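Local atomic coordinates of exosome complex exonuclease RRP46 homolog (Oryza sativa Japonica Group, PDB entry 3HKM), a protein that probably serves in the RNA-degrading exosome, binds double-stranded DNA and single-stranded RNA, and shows hydrolytic DNase and phosphorolytic RNase activity in vitro. Residues P57-P68 / H97-V108; L88-H97 / L127-A138. One frame throughout, in Å; residues are numbered along the deposited sequence.

Contact 1: P57-P68 / H97-V108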
loop_
_atom_site.group_PDB
_atom_site.type_symbol
_atom_site.label_atom_id
_atom_site.label_comp_id
_atom_site.label_asym_id
_atom_site.label_seq_id
_atom_site.Cartn_x
_atom_site.Cartn_y
_atom_site.Cartn_z
ATOM N N PRO A 57 0.944 -16.994 19.607
ATOM C CA PRO A 57 -0.417 -17.540 19.524
ATOM C C PRO A 57 -1.568 -16.876 20.314
ATOM O O PRO A 57 -2.710 -17.303 20.140
ATOM C CB PRO A 57 -0.212 -18.983 19.986
ATOM C CG PRO A 57 1.155 -19.332 19.414
ATOM C CD PRO A 57 1.909 -18.020 19.180
ATOM N N GLU A 58 -1.297 -15.873 21.145
ATOM C CA GLU A 58 -2.354 -15.204 21.902
ATOM C C GLU A 58 -3.054 -14.144 21.046
ATOM O O GLU A 58 -4.209 -13.788 21.300
ATOM C CB GLU A 58 -1.792 -14.567 23.174
ATOM C CG GLU A 58 -0.944 -15.501 24.040
ATOM C CD GLU A 58 -1.760 -16.554 24.785
ATOM O OE1 GLU A 58 -1.143 -17.465 25.378
ATOM O OE2 GLU A 58 -3.009 -16.481 24.786
ATOM N N LYS A 59 -2.339 -13.641 20.042
ATOM C CA LYS A 59 -2.883 -12.687 19.080
ATOM C C LYS A 59 -2.746 -13.259 17.668
ATOM O O LYS A 59 -1.923 -14.150 17.437
ATOM C CB LYS A 59 -2.139 -11.350 19.175
ATOM C CG LYS A 59 -2.499 -10.499 20.384
ATOM C CD LYS A 59 -1.583 -9.280 20.495
ATOM C CE LYS A 59 -0.149 -9.672 20.855
ATOM N NZ LYS A 59 0.017 -10.043 22.295
ATOM N N ALA A 60 -3.549 -12.758 16.727
ATOM C CA ALA A 60 -3.474 -13.218 15.340
ATOM C C ALA A 60 -2.174 -12.774 14.654
ATOM O O ALA A 60 -1.664 -11.683 14.901
ATOM C CB ALA A 60 -4.687 -12.743 14.546
ATOM N N SER A 61 -1.643 -13.637 13.797
ATOM C CA SER A 61 -0.418 -13.343 13.057
ATOM C C SER A 61 -0.729 -12.899 11.638
ATOM O O SER A 61 -1.585 -13.481 10.969
ATOM C CB SER A 61 0.491 -14.574 13.001
ATOM O OG SER A 61 0.788 -15.045 14.303
ATOM N N ILE A 62 -0.028 -11.861 11.191
ATOM C CA ILE A 62 -0.078 -11.431 9.802
ATOM C C ILE A 62 1.345 -11.520 9.266
ATOM O O ILE A 62 2.268 -10.984 9.874
ATOM C CB ILE A 62 -0.645 -9.990 9.647
ATOM C CG1 ILE A 62 -2.178 -9.996 9.726
ATOM C CG2 ILE A 62 -0.246 -9.397 8.306
ATOM C CD1 ILE A 62 -2.744 -10.179 11.115
ATOM N N GLU A 63 1.525 -12.231 8.154
ATOM C CA GLU A 63 2.843 -12.410 7.556
ATOM C C GLU A 63 2.829 -11.986 6.089
ATOM O O GLU A 63 1.797 -12.093 5.432
ATOM C CB GLU A 63 3.288 -13.869 7.696
ATOM C CG GLU A 63 3.147 -14.387 9.119
ATOM C CD GLU A 63 3.982 -15.626 9.389
ATOM O OE1 GLU A 63 4.273 -16.364 8.425
ATOM O OE2 GLU A 63 4.330 -15.861 10.571
ATOM N N VAL A 64 3.967 -11.514 5.577
ATOM C CA VAL A 64 4.017 -10.972 4.223
ATOM C C VAL A 64 5.301 -11.326 3.460
ATOM O O VAL A 64 6.407 -11.237 3.989
ATOM C CB VAL A 64 3.847 -9.432 4.232
ATOM C CG1 VAL A 64 3.532 -8.920 2.833
ATOM C CG2 VAL A 64 2.756 -9.020 5.215
ATOM N N VAL A 65 5.142 -11.745 2.212
ATOM C CA VAL A 65 6.279 -11.965 1.340
ATOM C C VAL A 65 6.123 -11.118 0.088
ATOM O O VAL A 65 5.115 -11.196 -0.616
ATOM C CB VAL A 65 6.512 -13.473 1.011
ATOM C CG1 VAL A 65 5.316 -14.317 1.403
ATOM C CG2 VAL A 65 6.895 -13.678 -0.454
ATOM N N TRP A 66 7.130 -10.282 -0.152
ATOM C CA TRP A 66 7.158 -9.362 -1.272
ATOM C C TRP A 66 7.924 -10.034 -2.398
ATOM O O TRP A 66 9.065 -10.440 -2.216
ATOM C CB TRP A 66 7.871 -8.078 -0.851
ATOM C CG TRP A 66 7.274 -6.808 -1.393
ATOM C CD1 TRP A 66 6.327 -6.017 -0.793
ATOM C CD2 TRP A 66 7.597 -6.173 -2.630
ATOM N NE1 TRP A 66 6.039 -4.937 -1.589
ATOM C CE2 TRP A 66 6.805 -5.007 -2.721
ATOM C CE3 TRP A 66 8.474 -6.478 -3.672
ATOM C CZ2 TRP A 66 6.867 -4.148 -3.810
ATOM C CZ3 TRP A 66 8.533 -5.628 -4.749
ATOM C CH2 TRP A 66 7.736 -4.473 -4.812
ATOM N N LYS A 67 7.291 -10.161 -3.558
ATOM C CA LYS A 67 7.888 -10.874 -4.683
ATOM C C LYS A 67 8.096 -9.943 -5.876
ATOM O O LYS A 67 7.141 -9.331 -6.357
ATOM C CB LYS A 67 7.028 -12.086 -5.079
ATOM C CG LYS A 67 6.509 -12.881 -3.879
ATOM C CD LYS A 67 6.534 -14.389 -4.102
ATOM C CE LYS A 67 5.330 -14.892 -4.874
ATOM N NZ LYS A 67 5.249 -16.392 -4.824
ATOM N N PRO A 68 9.355 -9.839 -6.355
ATOM C CA PRO A 68 9.720 -8.940 -7.456
ATOM C C PRO A 68 9.152 -9.440 -8.774
ATOM O O PRO A 68 8.912 -10.639 -8.918
ATOM C CB PRO A 68 11.258 -9.022 -7.488
ATOM C CG PRO A 68 11.658 -9.668 -6.202
ATOM C CD PRO A 68 10.527 -10.578 -5.851
ATOM N N HIS A 97 -9.075 -13.222 15.951
ATOM C CA HIS A 97 -8.781 -14.610 15.627
ATOM C C HIS A 97 -7.414 -15.051 16.121
ATOM O O HIS A 97 -6.496 -15.220 15.327
ATOM C CB HIS A 97 -8.888 -14.837 14.124
ATOM C CG HIS A 97 -10.291 -14.799 13.616
ATOM N ND1 HIS A 97 -10.776 -13.764 12.844
ATOM C CD2 HIS A 97 -11.325 -15.652 13.797
ATOM C CE1 HIS A 97 -12.048 -13.990 12.560
ATOM N NE2 HIS A 97 -12.404 -15.131 13.125
ATOM N N PRO A 98 -7.284 -15.247 17.441
ATOM C CA PRO A 98 -6.040 -15.673 18.092
ATOM C C PRO A 98 -5.614 -17.053 17.614
ATOM O O PRO A 98 -6.465 -17.826 17.152
ATOM C CB PRO A 98 -6.422 -15.735 19.571
ATOM C CG PRO A 98 -7.620 -14.848 19.698
ATOM C CD PRO A 98 -8.361 -15.019 18.414
ATOM N N ASN A 99 -4.320 -17.350 17.746
ATOM C CA ASN A 99 -3.733 -18.597 17.252
ATOM C C ASN A 99 -4.096 -18.848 15.801
ATOM O O ASN A 99 -4.620 -19.901 15.449
ATOM C CB ASN A 99 -4.138 -19.789 18.118
ATOM C CG ASN A 99 -3.339 -21.043 17.803
ATOM O OD1 ASN A 99 -3.824 -22.153 17.995
ATOM N ND2 ASN A 99 -2.116 -20.871 17.321
ATOM N N THR A 100 -3.800 -17.861 14.965
ATOM C CA THR A 100 -4.170 -17.903 13.561
ATOM C C THR A 100 -3.120 -17.156 12.729
ATOM O O THR A 100 -2.524 -16.197 13.195
ATOM C CB THR A 100 -5.572 -17.279 13.380
ATOM O OG1 THR A 100 -6.393 -18.144 12.589
ATOM C CG2 THR A 100 -5.500 -15.890 12.775
ATOM N N THR A 101 -2.878 -17.605 11.506
ATOM C CA THR A 101 -1.933 -16.909 10.644
ATOM C C THR A 101 -2.575 -16.539 9.314
ATOM O O THR A 101 -3.129 -17.391 8.616
ATOM C CB THR A 101 -0.659 -17.743 10.376
ATOM O OG1 THR A 101 -0.068 -18.143 11.618
ATOM C CG2 THR A 101 0.351 -16.933 9.580
ATOM N N THR A 102 -2.493 -15.258 8.975
ATOM C CA THR A 102 -2.916 -14.771 7.676
ATOM C C THR A 102 -1.683 -14.389 6.854
ATOM O O THR A 102 -0.926 -13.502 7.233
ATOM C CB THR A 102 -3.872 -13.577 7.833
ATOM O OG1 THR A 102 -5.022 -13.993 8.583
ATOM C CG2 THR A 102 -4.314 -13.044 6.484
ATOM N N SER A 103 -1.475 -15.077 5.737
ATOM C CA SER A 103 -0.309 -14.822 4.905
ATOM C C SER A 103 -0.670 -13.984 3.692
ATOM O O SER A 103 -1.546 -14.346 2.909
ATOM C CB SER A 103 0.341 -16.130 4.448
ATOM O OG SER A 103 0.591 -16.985 5.549
ATOM N N VAL A 104 0.030 -12.870 3.540
ATOM C CA VAL A 104 -0.150 -11.985 2.406
ATOM C C VAL A 104 1.003 -12.158 1.420
ATOM O O VAL A 104 2.176 -12.092 1.798
ATOM C CB VAL A 104 -0.207 -10.516 2.874
ATOM C CG1 VAL A 104 -0.462 -9.583 1.701
ATOM C CG2 VAL A 104 -1.266 -10.345 3.949
ATOM N N ILE A 105 0.671 -12.398 0.158
ATOM C CA ILE A 105 1.672 -12.408 -0.894
ATOM C C ILE A 105 1.423 -11.252 -1.845
ATOM O O ILE A 105 0.310 -11.043 -2.308
ATOM C CB ILE A 105 1.700 -13.734 -1.671
ATOM C CG1 ILE A 105 2.092 -14.878 -0.738
ATOM C CG2 ILE A 105 2.689 -13.650 -2.826
ATOM C CD1 ILE A 105 2.467 -16.144 -1.465
ATOM N N LEU A 106 2.475 -10.490 -2.103
ATOM C CA LEU A 106 2.410 -9.341 -2.981
ATOM C C LEU A 106 3.304 -9.607 -4.186
ATOM O O LEU A 106 4.513 -9.765 -4.052
ATOM C CB LEU A 106 2.854 -8.083 -2.229
ATOM C CG LEU A 106 2.645 -6.710 -2.872
ATOM C CD1 LEU A 106 3.700 -6.407 -3.931
ATOM C CD2 LEU A 106 1.239 -6.590 -3.441
ATOM N N GLN A 107 2.697 -9.686 -5.360
ATOM C CA GLN A 107 3.433 -9.923 -6.587
ATOM C C GLN A 107 3.411 -8.673 -7.457
ATOM O O GLN A 107 2.343 -8.227 -7.894
ATOM C CB GLN A 107 2.823 -11.102 -7.344
ATOM C CG GLN A 107 3.360 -11.280 -8.763
ATOM C CD GLN A 107 4.807 -11.753 -8.793
ATOM O OE1 GLN A 107 5.695 -11.067 -9.317
ATOM N NE2 GLN A 107 5.055 -12.925 -8.216
ATOM N N VAL A 108 4.591 -8.105 -7.706
ATOM C CA VAL A 108 4.718 -6.959 -8.609
ATOM C C VAL A 108 4.578 -7.367 -10.075
ATOM O O VAL A 108 5.215 -8.315 -10.537
ATOM C CB VAL A 108 6.039 -6.211 -8.397
ATOM C CG1 VAL A 108 6.128 -5.016 -9.332
ATOM C CG2 VAL A 108 6.133 -5.755 -6.962
#

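Contact 2: L88-H97 / L127-A138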
loop_
_atom_site.group_PDB
_atom_site.type_symbol
_atom_site.label_atom_id
_atom_site.label_comp_id
_atom_site.label_asym_id
_atom_site.label_seq_id
_atom_site.Cartn_x
_atom_site.Cartn_y
_atom_site.Cartn_z
ATOM N N LEU A 88 0.399 -3.465 7.596
ATOM C CA LEU A 88 -0.704 -4.407 7.627
ATOM C C LEU A 88 -0.982 -4.890 9.041
ATOM O O LEU A 88 -2.126 -4.886 9.479
ATOM C CB LEU A 88 -0.434 -5.593 6.711
ATOM C CG LEU A 88 -0.485 -5.330 5.212
ATOM C CD1 LEU A 88 -0.548 -6.650 4.506
ATOM C CD2 LEU A 88 -1.687 -4.477 4.844
ATOM N N GLN A 89 0.064 -5.310 9.748
ATOM C CA GLN A 89 -0.076 -5.720 11.141
ATOM C C GLN A 89 -0.741 -4.598 11.939
ATOM O O GLN A 89 -1.528 -4.841 12.860
ATOM C CB GLN A 89 1.292 -6.084 11.736
ATOM C CG GLN A 89 1.898 -7.341 11.126
ATOM C CD GLN A 89 3.268 -7.685 11.677
ATOM O OE1 GLN A 89 4.041 -6.808 12.061
ATOM N NE2 GLN A 89 3.581 -8.974 11.705
ATOM N N SER A 90 -0.426 -3.367 11.554
ATOM C CA SER A 90 -0.990 -2.171 12.165
ATOM C C SER A 90 -2.508 -2.054 11.998
ATOM O O SER A 90 -3.228 -1.810 12.973
ATOM C CB SER A 90 -0.314 -0.923 11.587
ATOM O OG SER A 90 -0.914 0.255 12.090
ATOM N N ILE A 91 -2.995 -2.225 10.772
ATOM C CA ILE A 91 -4.412 -1.986 10.505
ATOM C C ILE A 91 -5.294 -3.173 10.841
ATOM O O ILE A 91 -6.484 -3.013 11.044
ATOM C CB ILE A 91 -4.679 -1.580 9.041
ATOM C CG1 ILE A 91 -4.665 -2.810 8.132
ATOM C CG2 ILE A 91 -3.697 -0.499 8.577
ATOM C CD1 ILE A 91 -4.980 -2.500 6.678
ATOM N N CYS A 92 -4.708 -4.363 10.896
ATOM C CA CYS A 92 -5.465 -5.571 11.197
ATOM C C CYS A 92 -5.860 -5.620 12.663
ATOM O O CYS A 92 -5.048 -5.316 13.543
ATOM C CB CYS A 92 -4.658 -6.820 10.828
ATOM S SG CYS A 92 -4.583 -7.177 9.047
ATOM N N LEU A 93 -7.110 -5.992 12.936
ATOM C CA LEU A 93 -7.513 -6.237 14.317
ATOM C C LEU A 93 -7.065 -7.643 14.746
ATOM O O LEU A 93 -7.560 -8.655 14.240
ATOM C CB LEU A 93 -9.019 -6.042 14.501
ATOM C CG LEU A 93 -9.449 -5.969 15.970
ATOM C CD1 LEU A 93 -8.413 -5.200 16.782
ATOM C CD2 LEU A 93 -10.832 -5.344 16.121
ATOM N N LEU A 94 -6.127 -7.693 15.686
ATOM C CA LEU A 94 -5.378 -8.916 15.977
ATOM C C LEU A 94 -6.008 -9.771 17.067
ATOM O O LEU A 94 -5.646 -10.934 17.257
ATOM C CB LEU A 94 -3.922 -8.574 16.339
ATOM C CG LEU A 94 -3.640 -7.464 17.370
ATOM C CD1 LEU A 94 -4.168 -6.067 16.955
ATOM C CD2 LEU A 94 -4.172 -7.848 18.741
ATOM N N THR A 95 -6.960 -9.180 17.773
ATOM C CA THR A 95 -7.588 -9.810 18.920
ATOM C C THR A 95 -8.785 -10.701 18.549
ATOM O O THR A 95 -9.308 -11.427 19.392
ATOM C CB THR A 95 -8.039 -8.723 19.923
ATOM O OG1 THR A 95 -8.801 -9.317 20.981
ATOM C CG2 THR A 95 -8.882 -7.668 19.219
ATOM N N VAL A 96 -9.216 -10.652 17.292
ATOM C CA VAL A 96 -10.405 -11.396 16.878
ATOM C C VAL A 96 -10.135 -12.893 16.689
ATOM O O VAL A 96 -10.880 -13.737 17.211
ATOM C CB VAL A 96 -11.026 -10.817 15.588
ATOM C CG1 VAL A 96 -12.332 -11.530 15.266
ATOM C CG2 VAL A 96 -11.262 -9.320 15.738
ATOM N N HIS A 97 -9.075 -13.222 15.951
ATOM C CA HIS A 97 -8.781 -14.610 15.627
ATOM C C HIS A 97 -7.414 -15.051 16.121
ATOM O O HIS A 97 -6.496 -15.220 15.327
ATOM C CB HIS A 97 -8.888 -14.837 14.124
ATOM C CG HIS A 97 -10.291 -14.799 13.616
ATOM N ND1 HIS A 97 -10.776 -13.764 12.844
ATOM C CD2 HIS A 97 -11.325 -15.652 13.797
ATOM C CE1 HIS A 97 -12.048 -13.990 12.560
ATOM N NE2 HIS A 97 -12.404 -15.131 13.125
ATOM N N LEU A 127 -7.219 -7.947 1.781
ATOM C CA LEU A 127 -7.596 -8.284 3.158
ATOM C C LEU A 127 -9.094 -8.141 3.368
ATOM O O LEU A 127 -9.738 -9.000 3.976
ATOM C CB LEU A 127 -6.886 -7.371 4.158
ATOM C CG LEU A 127 -5.376 -7.514 4.332
ATOM C CD1 LEU A 127 -4.820 -6.279 5.016
ATOM C CD2 LEU A 127 -5.055 -8.773 5.117
ATOM N N VAL A 128 -9.640 -7.030 2.889
ATOM C CA VAL A 128 -11.073 -6.795 2.998
ATOM C C VAL A 128 -11.829 -7.913 2.295
ATOM O O VAL A 128 -12.812 -8.439 2.824
ATOM C CB VAL A 128 -11.472 -5.431 2.402
ATOM C CG1 VAL A 128 -12.976 -5.350 2.222
ATOM C CG2 VAL A 128 -10.972 -4.317 3.287
ATOM N N PHE A 129 -11.361 -8.284 1.106
ATOM C CA PHE A 129 -12.021 -9.324 0.336
ATOM C C PHE A 129 -11.901 -10.708 0.962
ATOM O O PHE A 129 -12.778 -11.545 0.771
ATOM C CB PHE A 129 -11.505 -9.377 -1.096
ATOM C CG PHE A 129 -12.182 -10.427 -1.924
ATOM C CD1 PHE A 129 -13.515 -10.277 -2.304
ATOM C CD2 PHE A 129 -11.510 -11.579 -2.298
ATOM C CE1 PHE A 129 -14.154 -11.249 -3.056
ATOM C CE2 PHE A 129 -12.150 -12.553 -3.043
ATOM C CZ PHE A 129 -13.469 -12.384 -3.430
ATOM N N ALA A 130 -10.813 -10.949 1.688
ATOM C CA ALA A 130 -10.593 -12.229 2.361
ATOM C C ALA A 130 -11.342 -12.306 3.694
ATOM O O ALA A 130 -11.339 -13.342 4.359
ATOM C CB ALA A 130 -9.110 -12.465 2.579
ATOM N N GLY A 131 -11.983 -11.209 4.085
ATOM C CA GLY A 131 -12.686 -11.173 5.358
ATOM C C GLY A 131 -11.751 -11.181 6.555
ATOM O O GLY A 131 -12.012 -11.832 7.563
ATOM N N ILE A 132 -10.641 -10.460 6.436
ATOM C CA ILE A 132 -9.717 -10.307 7.549
ATOM C C ILE A 132 -10.161 -9.073 8.300
ATOM O O ILE A 132 -10.291 -8.003 7.712
ATOM C CB ILE A 132 -8.275 -10.093 7.065
ATOM C CG1 ILE A 132 -7.894 -11.109 5.977
ATOM C CG2 ILE A 132 -7.303 -10.127 8.236
ATOM C CD1 ILE A 132 -7.974 -12.548 6.405
ATOM N N PRO A 133 -10.408 -9.212 9.605
ATOM C CA PRO A 133 -10.877 -8.073 10.405
ATOM C C PRO A 133 -9.847 -6.932 10.468
ATOM O O PRO A 133 -8.724 -7.129 10.931
ATOM C CB PRO A 133 -11.094 -8.690 11.798
ATOM C CG PRO A 133 -11.218 -10.158 11.560
ATOM C CD PRO A 133 -10.334 -10.457 10.390
ATOM N N LEU A 134 -10.238 -5.745 10.011
ATOM C CA LEU A 134 -9.366 -4.579 10.052
ATOM C C LEU A 134 -9.865 -3.559 11.075
ATOM O O LEU A 134 -11.072 -3.472 11.330
ATOM C CB LEU A 134 -9.312 -3.926 8.675
ATOM C CG LEU A 134 -8.226 -4.285 7.653
ATOM C CD1 LEU A 134 -7.903 -5.768 7.616
ATOM C CD2 LEU A 134 -8.638 -3.775 6.272
ATOM N N LYS A 135 -8.941 -2.792 11.661
ATOM C CA LYS A 135 -9.294 -1.654 12.519
ATOM C C LYS A 135 -9.872 -0.512 11.672
ATOM O O LYS A 135 -10.744 0.237 12.107
ATOM C CB LYS A 135 -8.060 -1.122 13.260
ATOM C CG LYS A 135 -7.395 -2.062 14.257
ATOM C CD LYS A 135 -6.305 -1.295 15.002
ATOM C CE LYS A 135 -5.290 -2.202 15.688
ATOM N NZ LYS A 135 -5.745 -2.690 17.029
ATOM N N HIS A 136 -9.351 -0.383 10.458
ATOM C CA HIS A 136 -9.712 0.689 9.543
ATOM C C HIS A 136 -9.034 0.403 8.212
ATOM O O HIS A 136 -8.129 -0.430 8.135
ATOM C CB HIS A 136 -9.222 2.036 10.078
ATOM C CG HIS A 136 -7.840 1.980 10.648
ATOM N ND1 HIS A 136 -6.718 1.822 9.862
ATOM C CD2 HIS A 136 -7.398 2.028 11.928
ATOM C CE1 HIS A 136 -5.644 1.786 10.632
ATOM N NE2 HIS A 136 -6.029 1.910 11.890
ATOM N N LEU A 137 -9.481 1.090 7.167
ATOM C CA LEU A 137 -8.830 1.024 5.861
ATOM C C LEU A 137 -7.452 1.687 5.895
ATOM O O LEU A 137 -7.233 2.647 6.633
ATOM C CB LEU A 137 -9.682 1.743 4.813
ATOM C CG LEU A 137 -10.689 0.970 3.968
ATOM C CD1 LEU A 137 -11.554 0.046 4.807
ATOM C CD2 LEU A 137 -11.531 1.946 3.168
ATOM N N ALA A 138 -6.530 1.173 5.087
ATOM C CA ALA A 138 -5.265 1.852 4.834
ATOM C C ALA A 138 -5.256 2.384 3.398
ATOM O O ALA A 138 -5.409 1.624 2.443
ATOM C CB ALA A 138 -4.090 0.926 5.074
HETATM O O HOH W 1 -7.246 -9.102 11.435
#

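Contact 1: P57-P68 / H97-V108
Ser61 to Lys67 run parallel to Thr101 to Gln107 as the two strands of a beta-alpha-beta unit of the RNase PH domain, with helix 77-91 as the connection. The axes approach to 4.6 Å, and an unbroken ladder joins them: Ser61, Glu63, Val65 and Lys67 each give their N-H to one residue of 100-106 and accept on their carbonyl from the residue two further on.

Between the ladder and the helices 77-91 and 115-130, the side chains of Ile62, Val64 and Trp66 meet those of Thr102, Val104 and Leu106. Val64 and Val104 lie side by side, CG2 of Val64 4.1 Å from CB of Val104. A broad bump is the Trp66 indole, laid like a lid over Leu106. With CG of Leu106 anti to its backbone nitrogen (chi1 -170°), CD1 rises beneath the pyrrole ring as a CH-pi contact, 3.8 Å from its centroid and 22° off the normal. Leu84 and Leu115 also pack on the indole.

The other surface is more mixed. CG1 of Val65 rests 3.9 Å from CG1 of Ile105, while Lys67, bent at chi2 and chi3, slants over Ile105, CE of Lys67 3.6 Å from CG2 of Ile105. Glu63 slants over Thr101, CG of Glu63 3.8 Å from the CG2 methyl of Thr101; the hydroxyl OG1 of Thr101 is occupied by a hydrogen bond to Gly50 O.

Ahead of the paired residues, loop shapes take over. Pro98 pushes CB to within 3.4 Å of Glu58 O, and ND2 of Asn99 comes up beside CB of Pro57 and hydrogen-bonds to OG1 of Thr51. Here the pairing frays: the N-H of Asn99 reaches Pro57 O at 2.9 Å, but only as a weak bond, bent to 118°.

Contact 2: L88-H97 / L127-A138
Ile91 and Cys92 meet Leu134 where two helix ends of the RNase PH domain come together, the second closed by a Schellman motif at Gly131. A single backbone bridge pairs Cys92 with Leu134: Lys135 N-H bonds to Ile91 O, modelled unusually short, and Leu93 N-H to Pro133 O at 2.8 Å.

Packing is tight around Ile91. Its CG1 branch, held between backbone nitrogen and carbonyl carbon (chi1 79°), runs alongside Leu134, CD1 3.8 Å from Leu134 CG, while CG2 touches CE1 of His136 and CB of Ala138. Cutting Ile91 back to alanine would probably leave the space between Leu134 and Ala138 underfilled and the His136 ring freer to turn. SG of Cys92 settles among methyls of Leu127, Ile132 and Leu134, nearest to Leu134 CD1 (3.9 Å). At the inner end, Leu88 CD2 slants in to 3.6 Å from Leu127 CD1.

The solvent side is looser: Lys135 crosses the helix end, CE 3.4 Å from Ser90 O and NZ beside the CD1 methyls of Leu93 and Leu94. A water donates to Leu93 O (2.9 Å); its short approach to Pro133 O is doubtful. Farther out, Val96 brushes Pro133, whose CG lies 3.9 Å from ND1 at the His97 ring edge.

In the fold
Both contacts are partly buried, with centres about 11 Å apart, and share His97, which lies in the loop between helix 77-91 and strand 100-110. Contact 1 joins the two strands of the beta-alpha-beta unit; contact 2 takes the C-terminal end of its helix and sets it against the end of helix 115-130. Regular backbone hydrogen bonding dominates the first, whereas the second has two such bonds and relies on aliphatic packing. They touch directly: Ala60 N pairs with Leu94 O, Gln89 NE2 with Ile62 O, and Thr102 packs on Ile132. Ile62 and Val64 thus share one interior with Leu88 and Cys92, while Lys135 and His97 mark the outer margin of contact 2.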